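Local coordinates for proline dehydrogenase (Deinococcus radiodurans, PDB 4H6Q), which oxidises L-proline to delta-1-pyrroline-5-carboxylate with an FAD cofactor and passes the electrons to a quinone, at residues A[142-147]-A[171-176]; A[131-136]-A[185-190]; A[219-222]-A[226-229]. All coordinates share one frame; numbering follows the deposited sequence. Where two conformers were deposited one is given.

Contact 1: A[142-147]-A[171-176]; sequences TRVDVT and LYRSLG
Asp145 OD2 is gripped by both terminal nitrogens of Arg173, most firmly by NH2, which donates to OD2 at 2.9 Å with an N-H...O angle of 158°. Arg173 NH1 adds two weak bonds, to Asp145 OD2 at 3.2 Å and to Asp145 OD1 at 3.3 Å. This salt bridge joins the first turn of helix 144-158 to Arg173, next to helix 174-180, in the beta8-alpha8 barrel. The pairing is not flat, since the carboxylate and guanidinium planes lie 56° apart: OD2 sits in the guanidinium plane, yet NH2 reaches it from above the plane of the carboxylate. Arg173 gets there with CG held between its backbone N and carbonyl carbon (chi1 57°) and a bend at chi3. Its NE forms a second salt bridge, to Asp177 OD2, so two acidic groups fix how the guanidinium is turned. Val144 CG1 supplies the apolar part of the support, lying over one guanidinium face 3.5 Å from Arg173 CZ. Deeper in, on the side of the FAD-binding residues Met138 and Gln168, Val144 and Leu171 meet tip to tip, Val144 CG2 standing 4.0 Å from Leu171 CD1.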
loop_
_atom_site.group_PDB
_atom_site.type_symbol
_atom_site.label_atom_id
_atom_site.label_comp_id
_atom_site.label_asym_id
_atom_site.label_seq_id
_atom_site.Cartn_x
_atom_site.Cartn_y
_atom_site.Cartn_z
ATOM N N THR A 142 -9.972 9.826 9.892
ATOM C CA THR A 142 -10.633 9.297 11.081
ATOM C C THR A 142 -10.070 7.976 11.570
ATOM O O THR A 142 -10.383 7.561 12.682
ATOM C CB THR A 142 -12.172 9.167 10.897
ATOM O OG1 THR A 142 -12.435 8.059 9.998
ATOM C CG2 THR A 142 -12.790 10.508 10.365
ATOM N N ARG A 143 -9.233 7.329 10.755
ATOM C CA ARG A 143 -8.703 5.998 11.090
ATOM C C ARG A 143 -7.215 6.039 11.434
ATOM O O ARG A 143 -6.618 5.010 11.724
ATOM C CB ARG A 143 -8.991 5.007 9.941
ATOM C CG ARG A 143 -10.501 4.631 9.912
ATOM C CD ARG A 143 -10.854 3.746 8.721
ATOM N NE ARG A 143 -12.298 3.441 8.760
ATOM C CZ ARG A 143 -12.838 2.372 9.340
ATOM N NH1 ARG A 143 -12.073 1.457 9.935
ATOM N NH2 ARG A 143 -14.143 2.199 9.277
ATOM N N VAL A 144 -6.584 7.218 11.376
ATOM C CA VAL A 144 -5.115 7.305 11.568
ATOM C C VAL A 144 -4.700 6.913 12.986
ATOM O O VAL A 144 -3.790 6.081 13.145
ATOM C CB VAL A 144 -4.577 8.731 11.235
ATOM C CG1 VAL A 144 -3.083 8.813 11.561
ATOM C CG2 VAL A 144 -4.856 9.088 9.778
ATOM N N ASP A 145 -5.361 7.440 14.025
ATOM C CA ASP A 145 -4.948 7.105 15.395
ATOM C C ASP A 145 -5.033 5.619 15.671
ATOM O O ASP A 145 -4.067 5.007 16.169
ATOM C CB ASP A 145 -5.788 7.906 16.417
ATOM C CG ASP A 145 -5.388 9.376 16.448
ATOM O OD1 ASP A 145 -6.241 10.272 16.310
ATOM O OD2 ASP A 145 -4.213 9.646 16.623
ATOM N N VAL A 146 -6.176 5.002 15.372
ATOM C CA VAL A 146 -6.324 3.580 15.626
ATOM C C VAL A 146 -5.371 2.743 14.762
ATOM O O VAL A 146 -4.786 1.768 15.240
ATOM C CB VAL A 146 -7.807 3.068 15.466
ATOM C CG1 VAL A 146 -8.378 3.254 14.050
ATOM C CG2 VAL A 146 -7.909 1.612 15.854
ATOM N N THR A 147 -5.168 3.124 13.506
ATOM C CA THR A 147 -4.218 2.367 12.674
ATOM C C THR A 147 -2.798 2.459 13.238
ATOM O O THR A 147 -2.088 1.450 13.269
ATOM C CB THR A 147 -4.244 2.851 11.219
ATOM O OG1 THR A 147 -5.573 2.658 10.714
ATOM C CG2 THR A 147 -3.257 2.109 10.323
ATOM N N LEU A 171 -1.325 15.409 5.227
ATOM C CA LEU A 171 -1.830 15.684 6.597
ATOM C C LEU A 171 -0.828 16.480 7.430
ATOM O O LEU A 171 0.360 16.139 7.482
ATOM C CB LEU A 171 -2.152 14.390 7.351
ATOM C CG LEU A 171 -3.233 13.466 6.787
ATOM C CD1 LEU A 171 -3.571 12.360 7.807
ATOM C CD2 LEU A 171 -4.495 14.208 6.401
ATOM N N TYR A 172 -1.310 17.504 8.134
ATOM C CA TYR A 172 -0.459 18.252 9.039
ATOM C C TYR A 172 0.184 17.392 10.106
ATOM O O TYR A 172 1.286 17.719 10.552
ATOM C CB TYR A 172 -1.275 19.340 9.757
ATOM C CG TYR A 172 -2.024 20.276 8.846
ATOM C CD1 TYR A 172 -1.358 21.108 7.947
ATOM C CD2 TYR A 172 -3.403 20.400 8.945
ATOM C CE1 TYR A 172 -2.075 22.010 7.139
ATOM C CE2 TYR A 172 -4.108 21.280 8.144
ATOM C CZ TYR A 172 -3.439 22.093 7.251
ATOM O OH TYR A 172 -4.157 22.981 6.451
ATOM N N ARG A 173 -0.490 16.309 10.516
ATOM C CA ARG A 173 -0.017 15.494 11.657
ATOM C C ARG A 173 1.107 14.514 11.288
ATOM O O ARG A 173 1.728 13.908 12.182
ATOM C CB ARG A 173 -1.169 14.679 12.237
ATOM C CG ARG A 173 -1.872 13.747 11.201
ATOM C CD ARG A 173 -2.910 12.844 11.892
ATOM N NE ARG A 173 -2.271 11.996 12.911
ATOM C CZ ARG A 173 -2.922 11.389 13.898
ATOM N NH1 ARG A 173 -4.251 11.517 14.025
ATOM N NH2 ARG A 173 -2.247 10.664 14.776
ATOM N N SER A 174 1.345 14.314 9.990
ATOM C CA SER A 174 2.171 13.185 9.561
ATOM C C SER A 174 3.653 13.241 10.004
ATOM O O SER A 174 4.220 12.204 10.371
ATOM C CB SER A 174 2.078 12.981 8.046
ATOM O OG SER A 174 0.768 12.525 7.728
ATOM N N LEU A 175 4.289 14.418 9.959
ATOM C CA LEU A 175 5.681 14.496 10.391
ATOM C C LEU A 175 5.839 14.091 11.861
ATOM O O LEU A 175 6.791 13.379 12.222
ATOM C CB LEU A 175 6.274 15.894 10.160
ATOM C CG LEU A 175 6.796 16.162 8.742
ATOM C CD1 LEU A 175 7.370 17.559 8.721
ATOM C CD2 LEU A 175 7.872 15.187 8.270
ATOM N N GLY A 176 4.934 14.569 12.719
ATOM C CA GLY A 176 4.968 14.207 14.125
ATOM C C GLY A 176 4.705 12.711 14.315
ATOM O O GLY A 176 5.369 12.046 15.148
#

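Contact 2: A[131-136]-A[185-190]; sequences GGFICL and RPNIRM. With FAD (flavin-adenine dinucleotide), chain C.
Cys135 SG lies over one face of the Arg189 guanidinium, 3.4 Å from Arg189 NH1, an approach without a hydrogen bond between the two. The meeting takes place inside the beta8-alpha8 barrel: strands 133-136 and 188-191 are separated by strand 163-168, and the CA atoms of Cys135 and Ile188, the nearest pair, are still 8.4 Å apart. Side chains alone therefore bridge the gap. With CG anti to the backbone N (chi1 -180°) and a bend at chi3, Arg189 carries its end to the flavin, where NH2 donates to FAD N5 at 3.1 Å; the bond is bent, with an N-H...N angle of 137°. Arg189 CD also rests 3.5 Å from FAD C6. Ser98 OG, Gln257 OE1 and Asp137 OD1 hold NH1, NE and NH2 respectively. Farther from the flavin, Phe133 CZ approaches Asn187 CG to 3.4 Å, the ring and amide planes 41° apart, while Asn187 OD1 is bonded to Asn228 ND2. N5 is the position that takes up hydride in the mechanism generally accepted for proline dehydrogenases, so the N-H of Arg189 there, its direction fixed by the surrounding side chains, is consistent with the catalytic role inferred for it from related enzymes.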
loop_
_atom_site.group_PDB
_atom_site.type_symbol
_atom_site.label_atom_id
_atom_site.label_comp_id
_atom_site.label_asym_id
_atom_site.label_seq_id
_atom_site.Cartn_x
_atom_site.Cartn_y
_atom_site.Cartn_z
ATOM N N GLY A 131 8.035 -15.934 5.394
ATOM C CA GLY A 131 9.078 -14.914 5.300
ATOM C C GLY A 131 8.586 -13.614 4.687
ATOM O O GLY A 131 9.372 -12.779 4.241
ATOM N N GLY A 132 7.263 -13.445 4.655
ATOM C CA GLY A 132 6.624 -12.305 4.001
ATOM C C GLY A 132 6.395 -11.062 4.829
ATOM O O GLY A 132 6.947 -10.882 5.956
ATOM N N PHE A 133 5.562 -10.162 4.267
ATOM C CA PHE A 133 5.406 -8.818 4.781
ATOM C C PHE A 133 3.987 -8.319 4.529
ATOM O O PHE A 133 3.458 -8.538 3.400
ATOM C CB PHE A 133 6.418 -7.882 4.087
ATOM C CG PHE A 133 6.392 -6.461 4.572
ATOM C CD1 PHE A 133 7.152 -6.071 5.671
ATOM C CD2 PHE A 133 5.618 -5.512 3.911
ATOM C CE1 PHE A 133 7.152 -4.717 6.084
ATOM C CE2 PHE A 133 5.609 -4.193 4.314
ATOM C CZ PHE A 133 6.367 -3.799 5.404
ATOM N N ILE A 134 3.418 -7.598 5.504
ATOM C CA ILE A 134 2.099 -6.976 5.316
ATOM C C ILE A 134 2.234 -5.492 5.536
ATOM O O ILE A 134 2.796 -5.067 6.560
ATOM C CB ILE A 134 1.101 -7.522 6.372
ATOM C CG1 ILE A 134 0.900 -9.051 6.256
ATOM C CG2 ILE A 134 -0.246 -6.790 6.290
ATOM C CD1 ILE A 134 0.422 -9.526 4.830
ATOM N N CYS A 135 1.683 -4.702 4.605
ATOM C CA CYS A 135 1.532 -3.276 4.827
ATOM C C CYS A 135 0.092 -2.941 5.235
ATOM O O CYS A 135 -0.853 -3.389 4.562
ATOM C CB CYS A 135 1.910 -2.466 3.570
ATOM S SG CYS A 135 1.711 -0.663 3.835
ATOM N N LEU A 136 -0.071 -2.173 6.313
ATOM C CA LEU A 136 -1.367 -1.588 6.699
ATOM C C LEU A 136 -1.514 -0.272 5.939
ATOM O O LEU A 136 -0.872 0.744 6.283
ATOM C CB LEU A 136 -1.421 -1.333 8.210
ATOM C CG LEU A 136 -0.972 -2.548 9.056
ATOM C CD1 LEU A 136 -0.939 -2.168 10.524
ATOM C CD2 LEU A 136 -1.864 -3.784 8.832
ATOM N N ARG A 185 11.756 1.459 14.538
ATOM C CA ARG A 185 12.537 1.328 13.279
ATOM C C ARG A 185 11.634 0.856 12.140
ATOM O O ARG A 185 11.921 -0.141 11.461
ATOM C CB ARG A 185 13.730 0.327 13.474
ATOM C CG ARG A 185 14.591 0.529 14.723
ATOM C CD ARG A 185 15.479 1.709 14.494
ATOM N NE ARG A 185 16.064 1.717 13.148
ATOM C CZ ARG A 185 17.070 0.945 12.718
ATOM N NH1 ARG A 185 17.642 0.039 13.509
ATOM N NH2 ARG A 185 17.492 1.069 11.456
ATOM N N PRO A 186 10.513 1.544 11.907
ATOM C CA PRO A 186 9.468 0.950 11.055
ATOM C C PRO A 186 9.668 1.111 9.579
ATOM O O PRO A 186 10.266 2.124 9.119
ATOM C CB PRO A 186 8.228 1.728 11.471
ATOM C CG PRO A 186 8.801 3.130 11.723
ATOM C CD PRO A 186 10.147 2.891 12.410
ATOM N N ASN A 187 9.176 0.136 8.824
ATOM C CA ASN A 187 9.050 0.231 7.357
ATOM C C ASN A 187 7.791 1.076 7.082
ATOM O O ASN A 187 6.676 0.654 7.442
ATOM C CB ASN A 187 8.886 -1.205 6.836
ATOM C CG ASN A 187 8.718 -1.293 5.335
ATOM O OD1 ASN A 187 7.884 -0.566 4.792
ATOM N ND2 ASN A 187 9.450 -2.161 4.666
ATOM N N ILE A 188 7.973 2.247 6.453
ATOM C CA ILE A 188 6.841 3.140 6.131
ATOM C C ILE A 188 6.866 3.543 4.671
ATOM O O ILE A 188 7.943 3.953 4.149
ATOM C CB ILE A 188 6.827 4.385 7.055
ATOM C CG1 ILE A 188 6.730 3.972 8.520
ATOM C CG2 ILE A 188 5.588 5.250 6.702
ATOM C CD1 ILE A 188 6.611 5.154 9.524
ATOM N N ARG A 189 5.704 3.435 4.018
ATOM C CA ARG A 189 5.457 3.953 2.675
ATOM C C ARG A 189 4.992 5.415 2.788
ATOM O O ARG A 189 4.030 5.685 3.512
ATOM C CB ARG A 189 4.358 3.109 2.033
ATOM C CG ARG A 189 4.011 3.572 0.580
ATOM C CD ARG A 189 2.621 3.071 0.133
ATOM N NE ARG A 189 2.616 1.614 0.104
ATOM C CZ ARG A 189 1.551 0.840 0.359
ATOM N NH1 ARG A 189 1.738 -0.489 0.405
ATOM N NH2 ARG A 189 0.332 1.391 0.492
ATOM N N MET A 190 5.674 6.346 2.131
ATOM C CA MET A 190 5.240 7.740 2.071
ATOM C C MET A 190 4.428 7.945 0.812
ATOM O O MET A 190 4.879 7.550 -0.283
ATOM C CB MET A 190 6.427 8.689 2.063
ATOM C CG MET A 190 7.409 8.440 3.244
ATOM S SD MET A 190 6.543 8.378 4.832
ATOM C CE MET A 190 7.955 8.015 5.883
HETATM P PA FAD C . 0.293 13.277 -8.395
HETATM O O1A FAD C . 0.911 14.634 -8.045
HETATM O O2A FAD C . -1.144 13.085 -8.133
HETATM O O5B FAD C . 0.504 12.836 -9.815
HETATM C C5B FAD C . 1.809 12.843 -10.373
HETATM C C4B FAD C . 1.841 12.375 -11.813
HETATM O O4B FAD C . 1.705 10.972 -11.803
HETATM C C3B FAD C . 0.701 12.847 -12.640
HETATM O O3B FAD C . 0.853 14.154 -13.168
HETATM C C2B FAD C . 0.645 11.784 -13.670
HETATM O O2B FAD C . 1.705 11.883 -14.595
HETATM C C1B FAD C . 0.853 10.563 -12.833
HETATM N N9A FAD C . -0.378 10.020 -12.258
HETATM C C8A FAD C . -0.670 9.875 -10.903
HETATM N N7A FAD C . -1.876 9.338 -10.714
HETATM C C5A FAD C . -2.398 9.079 -11.977
HETATM C C6A FAD C . -3.591 8.545 -12.430
HETATM N N6A FAD C . -4.594 8.083 -11.525
HETATM N N1A FAD C . -3.783 8.454 -13.755
HETATM C C2A FAD C . -2.856 8.864 -14.645
HETATM N N3A FAD C . -1.684 9.398 -14.265
HETATM C C4A FAD C . -1.452 9.492 -12.960
HETATM N N1 FAD C . -2.603 7.059 -0.462
HETATM C C2 FAD C . -3.256 6.812 0.706
HETATM O O2 FAD C . -3.975 7.791 1.202
HETATM N N3 FAD C . -3.171 5.617 1.367
HETATM C C4 FAD C . -2.405 4.571 0.867
HETATM O O4 FAD C . -2.347 3.394 1.522
HETATM C C4X FAD C . -1.686 4.781 -0.392
HETATM N N5 FAD C . -0.913 3.787 -0.935
HETATM C C5X FAD C . -0.236 4.073 -2.099
HETATM C C6 FAD C . 0.573 3.080 -2.675
HETATM C C7 FAD C . 1.303 3.360 -3.858
HETATM C C7M FAD C . 2.185 2.282 -4.486
HETATM C C8 FAD C . 1.200 4.647 -4.440
HETATM C C8M FAD C . 1.963 4.988 -5.691
HETATM C C9 FAD C . 0.361 5.619 -3.875
HETATM C C9A FAD C . -0.332 5.347 -2.712
HETATM N N10 FAD C . -1.137 6.357 -2.151
HETATM C C10 FAD C . -1.825 6.076 -0.996
HETATM C "C1'" FAD C . -1.229 7.690 -2.725
HETATM C "C2'" FAD C . -2.421 7.988 -3.581
HETATM O "O2'" FAD C . -2.773 6.760 -4.208
HETATM C "C3'" FAD C . -1.830 9.210 -4.325
HETATM O "O3'" FAD C . -2.195 10.457 -3.814
HETATM C "C4'" FAD C . -1.913 9.223 -5.800
HETATM O "O4'" FAD C . -1.250 8.079 -6.206
HETATM C "C5'" FAD C . -1.226 10.480 -6.313
HETATM O "O5'" FAD C . -0.275 10.113 -7.264
HETATM P P FAD C . 1.215 10.673 -7.251
HETATM O O1P FAD C . 2.022 10.646 -5.918
HETATM O O2P FAD C . 1.808 10.052 -8.544
HETATM O O3P FAD C . 1.133 12.228 -7.680
#

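Contact 3: A[219-222]-A[226-229]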
loop_
_atom_site.group_PDB
_atom_site.type_symbol
_atom_site.label_atom_id
_atom_site.label_comp_id
_atom_site.label_asym_id
_atom_site.label_seq_id
_atom_site.Cartn_x
_atom_site.Cartn_y
_atom_site.Cartn_z
ATOM N N GLN A 219 13.422 12.528 6.173
ATOM C CA GLN A 219 13.570 12.268 7.610
ATOM C C GLN A 219 13.593 10.764 7.896
ATOM O O GLN A 219 14.315 10.302 8.783
ATOM C CB GLN A 219 12.441 12.945 8.418
ATOM C CG GLN A 219 12.567 14.469 8.527
ATOM C CD GLN A 219 13.839 14.878 9.227
ATOM O OE1 GLN A 219 14.081 14.497 10.385
ATOM N NE2 GLN A 219 14.679 15.633 8.527
ATOM N N HIS A 220 12.786 10.000 7.161
ATOM C CA HIS A 220 12.759 8.564 7.372
ATOM C C HIS A 220 14.106 7.932 6.957
ATOM O O HIS A 220 14.651 7.073 7.678
ATOM C CB HIS A 220 11.597 7.871 6.633
ATOM C CG HIS A 220 11.043 6.709 7.401
ATOM N ND1 HIS A 220 10.619 6.839 8.720
ATOM C CD2 HIS A 220 10.799 5.419 7.042
ATOM C CE1 HIS A 220 10.128 5.667 9.121
ATOM N NE2 HIS A 220 10.215 4.802 8.121
ATOM N N LEU A 221 14.642 8.387 5.821
ATOM C CA LEU A 221 15.938 7.892 5.362
ATOM C C LEU A 221 17.063 8.286 6.315
ATOM O O LEU A 221 17.979 7.489 6.603
ATOM C CB LEU A 221 16.243 8.420 3.971
ATOM C CG LEU A 221 15.367 7.836 2.852
ATOM C CD1 LEU A 221 15.635 8.613 1.567
ATOM C CD2 LEU A 221 15.657 6.323 2.646
ATOM N N LYS A 222 17.031 9.513 6.833
ATOM C CA LYS A 222 18.102 9.941 7.734
ATOM C C LYS A 222 18.040 9.133 9.028
ATOM O O LYS A 222 19.088 8.917 9.690
ATOM C CB LYS A 222 17.995 11.449 8.055
ATOM C CG LYS A 222 18.454 12.368 6.928
ATOM C CD LYS A 222 18.254 13.842 7.345
ATOM C CE LYS A 222 18.313 14.756 6.145
ATOM N NZ LYS A 222 18.396 16.188 6.508
ATOM N N TYR A 226 13.598 1.742 6.735
ATOM C CA TYR A 226 13.292 1.361 5.358
ATOM C C TYR A 226 12.109 2.217 4.854
ATOM O O TYR A 226 11.084 2.366 5.553
ATOM C CB TYR A 226 13.009 -0.157 5.259
ATOM C CG TYR A 226 13.079 -0.617 3.820
ATOM C CD1 TYR A 226 14.290 -1.087 3.333
ATOM C CD2 TYR A 226 11.991 -0.490 2.946
ATOM C CE1 TYR A 226 14.418 -1.465 2.030
ATOM C CE2 TYR A 226 12.103 -0.869 1.593
ATOM C CZ TYR A 226 13.329 -1.355 1.145
ATOM O OH TYR A 226 13.473 -1.768 -0.175
ATOM N N THR A 227 12.290 2.825 3.684
ATOM C CA THR A 227 11.329 3.822 3.197
ATOM C C THR A 227 10.832 3.386 1.849
ATOM O O THR A 227 11.642 3.051 0.968
ATOM C CB THR A 227 12.041 5.187 3.077
ATOM O OG1 THR A 227 12.592 5.543 4.356
ATOM C CG2 THR A 227 11.088 6.258 2.695
ATOM N N ASN A 228 9.506 3.418 1.654
ATOM C CA ASN A 228 8.925 3.148 0.334
ATOM C C ASN A 228 8.467 4.479 -0.247
ATOM O O ASN A 228 7.576 5.128 0.333
ATOM C CB ASN A 228 7.771 2.121 0.410
ATOM C CG ASN A 228 8.132 0.929 1.249
ATOM O OD1 ASN A 228 9.077 0.191 0.912
ATOM N ND2 ASN A 228 7.425 0.729 2.376
ATOM N N VAL A 229 9.094 4.882 -1.343
ATOM C CA VAL A 229 8.811 6.187 -1.948
ATOM C C VAL A 229 7.722 5.963 -3.004
ATOM O O VAL A 229 8.010 5.653 -4.168
ATOM C CB VAL A 229 10.100 6.782 -2.554
ATOM C CG1 VAL A 229 9.841 8.167 -3.170
ATOM C CG2 VAL A 229 11.178 6.900 -1.463
#
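His220 meets two oxygens with its ring edge: CD2 of His220 comes 3.2 Å from Thr227 OG1 and 3.4 Å from the backbone atom Tyr226 O. Both oxygens stand beyond the rim of the imidazole and close to level with it, so neither lies over a face. No hydrogen bond crosses between 219-222 and 226-229, and these carbon-to-oxygen approaches count as close packing. The side chains of His220 and Thr227 run past one another in opposing senses, which also brings Thr227 OG1 to 3.4 Å from His220 CB.

Van der Waals packing is added by Leu221, whose side chain lies roughly perpendicular to that of Thr227. The CD2 methyl of Leu221 touches the threonine at two points, 3.6 Å from Thr227 OG1 and 3.8 Å from Thr227 CB. Thr227 OG1 thus sits between the imidazole edge and a leucine methyl, placed there by a chi1 of -57° that sets it anti to the carbonyl carbon.

The polar side-chain atoms of His220 and Thr227 find their partners outside the two segments. Thr227 OG1 is hydrogen-bonded to Asn225 O in the short connection between them. His220 uses both ring nitrogens, NE2 with Pro186 O and ND1 with Arg178 NH1, a pattern consistent with the proton residing on NE2; the two bonds restrict rotation of the ring.

As to the fold, the contact packs the last turn of helix 206-222 on strand 227-230, which completes the beta-alpha-beta unit begun by strand 188-191. His220 packs on Ile188 and Met190 of that first strand, whereas Leu221 faces Phe243 and Val244 of helix 234-246 and Phe254 of strand 254-259.

Contacts 2 and 3 are directly joined, their centres about 12 Å apart, because strands 188-191 and 227-230 are neighbours in the barrel. Two probable hydrogen bonds make the junction: Asn187 OD1 to Asn228 ND2 at 2.8 Å and Pro186 O to His220 NE2 at 2.9 Å. Contact 1 does not touch either, its centre lying about 17 Å from each of theirs, but strand 133-136 leads to one of its helices and helix 174-180 leads on to strand 188-191. Contact 2 reaches FAD itself through Arg189, whereas the side chains of Leu171 in contact 1 and Tyr226 in contact 3 stay about 8 and 12 Å from it. Bound tetrahydrofuran-2-carboxylic acid lies about 4 Å from the Arg189 side chain and 13 Å from that of Val144.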